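Tyrocidine synthase 2 (Brevibacillus parabrevis, PDB 6TA8) is a multidomain non-ribosomal peptide synthetase, modelled here as a condensation domain, an alpha/beta fold built of two lobes that together form a V. Local coordinates at residues A[235-240]-A[291-296]; A[419-424]-A[446-451]. One frame throughout, in Å; residues are numbered along the deposited sequence.

Contact 1 (A[235-240]-A[291-296]); sequences ALPTDF and DWAHTN
The end of helix 277-293, in the C-terminal lobe of a condensation domain, is lidded by the extended loop that links helix 221-229 to strand 250-256. Leu236 and Trp292 form the heart of the contact, their side chains crossing at about a right angle. The leucine meets the rim of the indole and not its face: CD2 of Leu236 lies at the six-membered ring's edge, 3.2 Å from CZ3 and 3.4 Å from CH2 of Trp292, while CD1 of Leu236 sits in the ring plane at 3.8 Å from the same CZ3. Trp292 swings its ring toward the loop because CG is anti to its backbone N (chi1 177°), which carries the far edge of the indole out to the leucine. One residue on, the proline ring rests on the last helical residue, with CD of Pro237 3.7 Å and CG of Pro237 3.9 Å from CB of Ala293. His294 then leaves the helix with positive phi (58°), and the chain turns away toward strand 297-304. Further along the loop, OG1 of Thr238 donates a hydrogen bond of 2.6 Å to O of Phe240, arriving from above the carbonyl plane and not along a lone pair, bridging Asp239. Two polar groups look to helix 445-466 and the loop before it: NE1 of Trp292 is bonded to O of Thr447, and O of Pro237 to the hydroxyl of Tyr443. The side chains that meet across the two segments do so through carbon atoms alone, at the surface, so hold comes from shape, a leucine at an indole rim and a proline on an alanine methyl, while the NE1 bond limits the indole's rotation.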
ATOM      1  N   ALA A 235     -17.466   0.401  19.109  1.00 75.91           N
ATOM      2  CA  ALA A 235     -17.697   0.956  17.780  1.00 64.00           C
ATOM      3  C   ALA A 235     -17.401   2.450  17.756  1.00 56.19           C
ATOM      4  O   ALA A 235     -17.741   3.186  18.688  1.00 60.06           O
ATOM      5  CB  ALA A 235     -19.139   0.693  17.342  1.00 64.96           C
ATOM      6  N   LEU A 236     -16.754   2.892  16.680  1.00 49.21           N
ATOM      7  CA  LEU A 236     -16.334   4.284  16.556  1.00 55.00           C
ATOM      8  C   LEU A 236     -17.523   5.125  16.095  1.00 58.14           C
ATOM      9  O   LEU A 236     -18.285   4.689  15.221  1.00 53.57           O
ATOM     10  CB  LEU A 236     -15.146   4.388  15.589  1.00 53.91           C
ATOM     11  CG  LEU A 236     -14.354   5.698  15.502  1.00 62.68           C
ATOM     12  CD1 LEU A 236     -12.995   5.455  14.856  1.00 54.09           C
ATOM     13  CD2 LEU A 236     -15.106   6.716  14.728  1.00 58.88           C
ATOM     14  N   PRO A 237     -17.736   6.304  16.677  1.00 50.67           N
ATOM     15  CA  PRO A 237     -18.933   7.087  16.344  1.00 47.80           C
ATOM     16  C   PRO A 237     -18.851   7.697  14.951  1.00 52.86           C
ATOM     17  O   PRO A 237     -17.800   8.176  14.524  1.00 59.08           O
ATOM     18  CB  PRO A 237     -18.959   8.176  17.428  1.00 50.88           C
ATOM     19  CG  PRO A 237     -17.552   8.256  17.940  1.00 55.46           C
ATOM     20  CD  PRO A 237     -17.027   6.845  17.849  1.00 51.68           C
ATOM     21  N   THR A 238     -19.981   7.688  14.247  1.00 54.44           N
ATOM     22  CA  THR A 238     -20.103   8.361  12.962  1.00 50.21           C
ATOM     23  C   THR A 238     -21.151   9.464  13.046  1.00 46.31           C
ATOM     24  O   THR A 238     -22.076   9.404  13.862  1.00 52.80           O
ATOM     25  CB  THR A 238     -20.472   7.383  11.835  1.00 47.55           C
ATOM     26  OG1 THR A 238     -21.785   6.853  12.056  1.00 44.10           O
ATOM     27  CG2 THR A 238     -19.471   6.244  11.769  1.00 52.67           C
ATOM     28  N   ASP A 239     -20.999  10.480  12.193  1.00 50.42           N
ATOM     29  CA  ASP A 239     -21.998  11.544  12.149  1.00 50.64           C
ATOM     30  C   ASP A 239     -23.331  11.018  11.635  1.00 46.43           C
ATOM     31  O   ASP A 239     -24.393  11.421  12.124  1.00 45.11           O
ATOM     32  CB  ASP A 239     -21.507  12.703  11.283  1.00 51.90           C
ATOM     33  CG  ASP A 239     -20.364  13.468  11.922  1.00 50.86           C
ATOM     34  OD1 ASP A 239     -20.347  13.588  13.164  1.00 53.36           O
ATOM     35  OD2 ASP A 239     -19.485  13.953  11.179  1.00 56.58           O
ATOM     36  N   PHE A 240     -23.297  10.115  10.658  1.00 44.01           N
ATOM     37  CA  PHE A 240     -24.505   9.539  10.089  1.00 43.50           C
ATOM     38  C   PHE A 240     -24.323   8.036   9.923  1.00 47.13           C
ATOM     39  O   PHE A 240     -23.208   7.514   9.961  1.00 41.23           O
ATOM     40  CB  PHE A 240     -24.856  10.168   8.734  1.00 44.10           C
ATOM     41  CG  PHE A 240     -24.448  11.606   8.609  1.00 44.71           C
ATOM     42  CD1 PHE A 240     -25.134  12.595   9.293  1.00 46.28           C
ATOM     43  CD2 PHE A 240     -23.384  11.971   7.803  1.00 43.58           C
ATOM     44  CE1 PHE A 240     -24.762  13.919   9.182  1.00 46.23           C
ATOM     45  CE2 PHE A 240     -23.008  13.295   7.685  1.00 41.24           C
ATOM     46  CZ  PHE A 240     -23.699  14.270   8.377  1.00 44.74           C
ATOM     47  N   ASP A 291      -9.044  11.813  22.178  1.00 55.13           N
ATOM     48  CA  ASP A 291      -9.561  13.174  22.256  1.00 63.14           C
ATOM     49  C   ASP A 291     -10.692  13.432  21.272  1.00 60.35           C
ATOM     50  O   ASP A 291     -11.376  14.453  21.397  1.00 71.74           O
ATOM     51  CB  ASP A 291      -8.436  14.180  22.013  1.00 62.45           C
ATOM     52  CG  ASP A 291      -7.638  14.474  23.265  1.00 66.21           C
ATOM     53  OD1 ASP A 291      -8.248  14.879  24.276  1.00 74.58           O
ATOM     54  OD2 ASP A 291      -6.403  14.299  23.238  1.00 72.22           O
ATOM     55  N   TRP A 292     -10.907  12.539  20.308  1.00 57.58           N
ATOM     56  CA  TRP A 292     -11.894  12.734  19.253  1.00 63.52           C
ATOM     57  C   TRP A 292     -13.145  11.889  19.456  1.00 60.02           C
ATOM     58  O   TRP A 292     -14.262  12.412  19.399  1.00 60.54           O
ATOM     59  CB  TRP A 292     -11.258  12.425  17.892  1.00 55.85           C
ATOM     60  CG  TRP A 292     -12.194  12.524  16.734  1.00 48.57           C
ATOM     61  CD1 TRP A 292     -12.711  13.661  16.189  1.00 51.73           C
ATOM     62  CD2 TRP A 292     -12.715  11.438  15.965  1.00 52.07           C
ATOM     63  NE1 TRP A 292     -13.528  13.351  15.130  1.00 55.74           N
ATOM     64  CE2 TRP A 292     -13.548  11.992  14.971  1.00 55.54           C
ATOM     65  CE3 TRP A 292     -12.562  10.054  16.021  1.00 48.64           C
ATOM     66  CZ2 TRP A 292     -14.223  11.208  14.046  1.00 46.44           C
ATOM     67  CZ3 TRP A 292     -13.222   9.286  15.105  1.00 52.95           C
ATOM     68  CH2 TRP A 292     -14.048   9.858  14.128  1.00 55.17           C
ATOM     69  N   ALA A 293     -12.984  10.590  19.695  1.00 59.50           N
ATOM     70  CA  ALA A 293     -14.110   9.692  19.903  1.00 58.31           C
ATOM     71  C   ALA A 293     -14.368   9.392  21.373  1.00 63.23           C
ATOM     72  O   ALA A 293     -15.341   8.698  21.685  1.00 63.58           O
ATOM     73  CB  ALA A 293     -13.890   8.383  19.138  1.00 58.59           C
ATOM     74  N   HIS A 294     -13.524   9.895  22.275  1.00 59.81           N
ATOM     75  CA  HIS A 294     -13.676   9.692  23.718  1.00 64.58           C
ATOM     76  C   HIS A 294     -13.693   8.206  24.069  1.00 64.99           C
ATOM     77  O   HIS A 294     -14.604   7.706  24.733  1.00 68.67           O
ATOM     78  CB  HIS A 294     -14.925  10.404  24.245  1.00 75.16           C
ATOM     79  CG  HIS A 294     -14.896  11.888  24.049  1.00 72.09           C
ATOM     80  ND1 HIS A 294     -15.683  12.530  23.118  1.00 69.28           N
ATOM     81  CD2 HIS A 294     -14.168  12.854  24.657  1.00 71.55           C
ATOM     82  CE1 HIS A 294     -15.444  13.829  23.164  1.00 69.65           C
ATOM     83  NE2 HIS A 294     -14.529  14.052  24.090  1.00 71.63           N
ATOM     84  N   THR A 295     -12.668   7.498  23.611  1.00 67.21           N
ATOM     85  CA  THR A 295     -12.479   6.082  23.888  1.00 67.57           C
ATOM     86  C   THR A 295     -11.188   5.884  24.674  1.00 63.36           C
ATOM     87  O   THR A 295     -10.458   6.832  24.969  1.00 67.35           O
ATOM     88  CB  THR A 295     -12.443   5.267  22.590  1.00 67.32           C
ATOM     89  OG1 THR A 295     -11.169   5.437  21.954  1.00 62.94           O
ATOM     90  CG2 THR A 295     -13.541   5.716  21.640  1.00 68.88           C
ATOM     91  N   ASN A 296     -10.916   4.625  25.019  1.00 60.77           N
ATOM     92  CA  ASN A 296      -9.636   4.260  25.608  1.00 67.56           C
ATOM     93  C   ASN A 296      -9.072   2.988  24.987  1.00 63.48           C
ATOM     94  O   ASN A 296      -8.083   2.449  25.501  1.00 63.95           O
ATOM     95  CB  ASN A 296      -9.760   4.099  27.128  1.00 67.05           C
ATOM     96  CG  ASN A 296      -9.832   5.433  27.849  1.00 77.35           C
ATOM     97  OD1 ASN A 296      -8.905   6.241  27.777  1.00 80.20           O
ATOM     98  ND2 ASN A 296     -10.934   5.671  28.548  1.00 78.30           N
TER

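Contact 2 (A[419-424]-A[446-451])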
ATOM      1  N   PHE A 419     -12.928  -0.038   4.931  1.00 43.90           N
ATOM      2  CA  PHE A 419     -12.606   0.531   6.231  1.00 40.35           C
ATOM      3  C   PHE A 419     -13.336   1.852   6.427  1.00 45.48           C
ATOM      4  O   PHE A 419     -13.524   2.618   5.475  1.00 55.11           O
ATOM      5  CB  PHE A 419     -11.097   0.736   6.377  1.00 39.90           C
ATOM      6  CG  PHE A 419     -10.317  -0.544   6.388  1.00 48.77           C
ATOM      7  CD1 PHE A 419     -10.300  -1.347   7.516  1.00 43.76           C
ATOM      8  CD2 PHE A 419      -9.610  -0.952   5.269  1.00 50.56           C
ATOM      9  CE1 PHE A 419      -9.587  -2.529   7.530  1.00 47.10           C
ATOM     10  CE2 PHE A 419      -8.894  -2.133   5.277  1.00 53.91           C
ATOM     11  CZ  PHE A 419      -8.883  -2.923   6.410  1.00 56.17           C
ATOM     12  N   LEU A 420     -13.745   2.109   7.670  1.00 40.08           N
ATOM     13  CA  LEU A 420     -14.430   3.356   7.985  1.00 43.05           C
ATOM     14  C   LEU A 420     -13.507   4.558   7.834  1.00 44.89           C
ATOM     15  O   LEU A 420     -13.963   5.647   7.468  1.00 49.73           O
ATOM     16  CB  LEU A 420     -14.996   3.289   9.404  1.00 51.93           C
ATOM     17  CG  LEU A 420     -15.942   4.403   9.843  1.00 53.41           C
ATOM     18  CD1 LEU A 420     -17.242   3.806  10.347  1.00 54.49           C
ATOM     19  CD2 LEU A 420     -15.284   5.245  10.921  1.00 52.65           C
ATOM     20  N   LEU A 421     -12.215   4.382   8.105  1.00 47.53           N
ATOM     21  CA  LEU A 421     -11.231   5.447   7.970  1.00 42.36           C
ATOM     22  C   LEU A 421      -9.926   4.854   7.463  1.00 47.93           C
ATOM     23  O   LEU A 421      -9.414   3.894   8.045  1.00 46.85           O
ATOM     24  CB  LEU A 421     -10.994   6.165   9.304  1.00 42.64           C
ATOM     25  CG  LEU A 421     -12.135   6.995   9.892  1.00 49.77           C
ATOM     26  CD1 LEU A 421     -11.759   7.502  11.276  1.00 41.37           C
ATOM     27  CD2 LEU A 421     -12.499   8.151   8.971  1.00 46.08           C
ATOM     28  N   ASP A 422      -9.396   5.422   6.384  1.00 46.85           N
ATOM     29  CA  ASP A 422      -8.096   5.038   5.849  1.00 47.70           C
ATOM     30  C   ASP A 422      -7.105   6.158   6.136  1.00 45.08           C
ATOM     31  O   ASP A 422      -7.254   7.269   5.619  1.00 49.97           O
ATOM     32  CB  ASP A 422      -8.170   4.759   4.348  1.00 51.38           C
ATOM     33  CG  ASP A 422      -6.802   4.520   3.734  1.00 68.09           C
ATOM     34  OD1 ASP A 422      -6.676   4.625   2.496  1.00 73.01           O
ATOM     35  OD2 ASP A 422      -5.850   4.228   4.492  1.00 73.56           O
ATOM     36  N   ILE A 423      -6.102   5.861   6.953  1.00 44.81           N
ATOM     37  CA  ILE A 423      -5.103   6.837   7.368  1.00 44.31           C
ATOM     38  C   ILE A 423      -3.766   6.416   6.775  1.00 47.03           C
ATOM     39  O   ILE A 423      -3.216   5.368   7.137  1.00 50.74           O
ATOM     40  CB  ILE A 423      -5.024   6.956   8.896  1.00 36.05           C
ATOM     41  CG1 ILE A 423      -6.386   7.364   9.462  1.00 38.62           C
ATOM     42  CG2 ILE A 423      -3.952   7.957   9.297  1.00 36.09           C
ATOM     43  CD1 ILE A 423      -6.411   7.483  10.967  1.00 47.44           C
ATOM     44  N   SER A 424      -3.242   7.229   5.864  1.00 41.25           N
ATOM     45  CA  SER A 424      -1.957   6.985   5.231  1.00 38.67           C
ATOM     46  C   SER A 424      -0.921   7.970   5.758  1.00 40.15           C
ATOM     47  O   SER A 424      -1.253   9.023   6.307  1.00 39.27           O
ATOM     48  CB  SER A 424      -2.065   7.099   3.706  1.00 49.73           C
ATOM     49  OG  SER A 424      -2.891   6.077   3.176  1.00 55.27           O
ATOM     50  N   LYS A 446     -15.905  18.645   9.002  1.00 54.23           N
ATOM     51  CA  LYS A 446     -15.544  19.276  10.265  1.00 51.11           C
ATOM     52  C   LYS A 446     -15.241  18.236  11.338  1.00 51.14           C
ATOM     53  O   LYS A 446     -14.342  18.435  12.162  1.00 49.53           O
ATOM     54  CB  LYS A 446     -16.668  20.209  10.726  1.00 49.38           C
ATOM     55  CG  LYS A 446     -16.657  21.602  10.091  1.00 59.17           C
ATOM     56  CD  LYS A 446     -16.888  21.560   8.584  1.00 62.32           C
ATOM     57  CE  LYS A 446     -18.186  20.846   8.233  1.00 57.21           C
ATOM     58  NZ  LYS A 446     -18.153  20.280   6.854  1.00 58.54           N
ATOM     59  N   THR A 447     -15.980  17.125  11.340  1.00 47.42           N
ATOM     60  CA  THR A 447     -15.698  16.046  12.282  1.00 49.08           C
ATOM     61  C   THR A 447     -14.361  15.384  11.974  1.00 52.50           C
ATOM     62  O   THR A 447     -13.622  15.002  12.889  1.00 54.51           O
ATOM     63  CB  THR A 447     -16.825  15.014  12.252  1.00 55.03           C
ATOM     64  OG1 THR A 447     -18.080  15.668  12.475  1.00 55.94           O
ATOM     65  CG2 THR A 447     -16.615  13.952  13.324  1.00 49.55           C
ATOM     66  N   ILE A 448     -14.031  15.242  10.689  1.00 52.09           N
ATOM     67  CA  ILE A 448     -12.748  14.657  10.315  1.00 49.51           C
ATOM     68  C   ILE A 448     -11.614  15.633  10.601  1.00 48.17           C
ATOM     69  O   ILE A 448     -10.526  15.232  11.030  1.00 58.18           O
ATOM     70  CB  ILE A 448     -12.773  14.227   8.837  1.00 48.20           C
ATOM     71  CG1 ILE A 448     -13.875  13.192   8.607  1.00 48.23           C
ATOM     72  CG2 ILE A 448     -11.422  13.665   8.419  1.00 45.92           C
ATOM     73  CD1 ILE A 448     -13.742  11.960   9.475  1.00 45.83           C
ATOM     74  N   ALA A 449     -11.850  16.929  10.376  1.00 46.10           N
ATOM     75  CA  ALA A 449     -10.817  17.925  10.642  1.00 50.35           C
ATOM     76  C   ALA A 449     -10.466  17.989  12.122  1.00 50.72           C
ATOM     77  O   ALA A 449      -9.333  18.331  12.477  1.00 47.28           O
ATOM     78  CB  ALA A 449     -11.268  19.299  10.147  1.00 47.22           C
ATOM     79  N   SER A 450     -11.421  17.669  12.999  1.00 46.94           N
ATOM     80  CA  SER A 450     -11.133  17.644  14.429  1.00 44.72           C
ATOM     81  C   SER A 450     -10.177  16.510  14.775  1.00 56.48           C
ATOM     82  O   SER A 450      -9.248  16.693  15.572  1.00 50.89           O
ATOM     83  CB  SER A 450     -12.434  17.515  15.220  1.00 49.60           C
ATOM     84  OG  SER A 450     -12.178  17.400  16.609  1.00 52.49           O
ATOM     85  N   LEU A 451     -10.386  15.331  14.184  1.00 54.73           N
ATOM     86  CA  LEU A 451      -9.485  14.209  14.427  1.00 50.50           C
ATOM     87  C   LEU A 451      -8.101  14.465  13.845  1.00 54.64           C
ATOM     88  O   LEU A 451      -7.097  14.039  14.428  1.00 53.80           O
ATOM     89  CB  LEU A 451     -10.081  12.926  13.846  1.00 52.12           C
ATOM     90  CG  LEU A 451      -9.220  11.661  13.888  1.00 49.72           C
ATOM     91  CD1 LEU A 451      -8.868  11.292  15.319  1.00 53.30           C
ATOM     92  CD2 LEU A 451      -9.930  10.508  13.193  1.00 44.55           C
TER
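Leu421 opens strand 421-428 of the six-stranded mixed sheet in the C-terminal lobe and packs on Ile448 and Leu451 of helix 445-466, meeting them with both of its methyls. Its CG stands anti to the carbonyl carbon (chi1 -67°), and the branched end points at the helix between Ile448 and Leu451, residues about one helical turn apart. Toward Ile448 the leucine and isoleucine run alongside each other with opposite headings, CD2 of Leu421 coming 4.0 Å from CD1 of Ile448. Asp422 is bonded through its backbone to Gly437. Ile423, the next inward-pointing residue, adds little against the helix segment and packs instead on Leu285 of helix 277-293 and on the neighbouring strands. Strand and helix stay well apart, 9.6 Å from CA of Leu421 to CA of Ile448, so branched side chains reach across the gap, with Tyr438 of the neighbouring strand packed beside Leu421 and Ile448. Leu421, Ile448 and Leu451 are all buried. Leu451 reaches back from its helix to meet the strand residue tip to tip, its CD2 4.0 Å from CD1 of Leu421.

How the contacts relate
Contacts 1 and 2 follow one another along the chain, with both segments of contact 1 preceding those of contact 2, and their centres lie about 11 Å apart in the C-terminal lobe. Helix 445-466 joins them: contact 2 uses its inner side against the six-stranded sheet, and the helix also carries Thr447, whose carbonyl holds the indole of contact 1. OG1 of Thr447 is probably hydrogen-bonded to OD2 of Asp239, at 2.6 Å, so one residue is linked to both segments of contact 1. Thr238 and Leu420 also pack together. The surface loop, helix 277-293, helix 445-466 and strand 421-428 are thereby joined, with contact 1 at the surface and contact 2 buried.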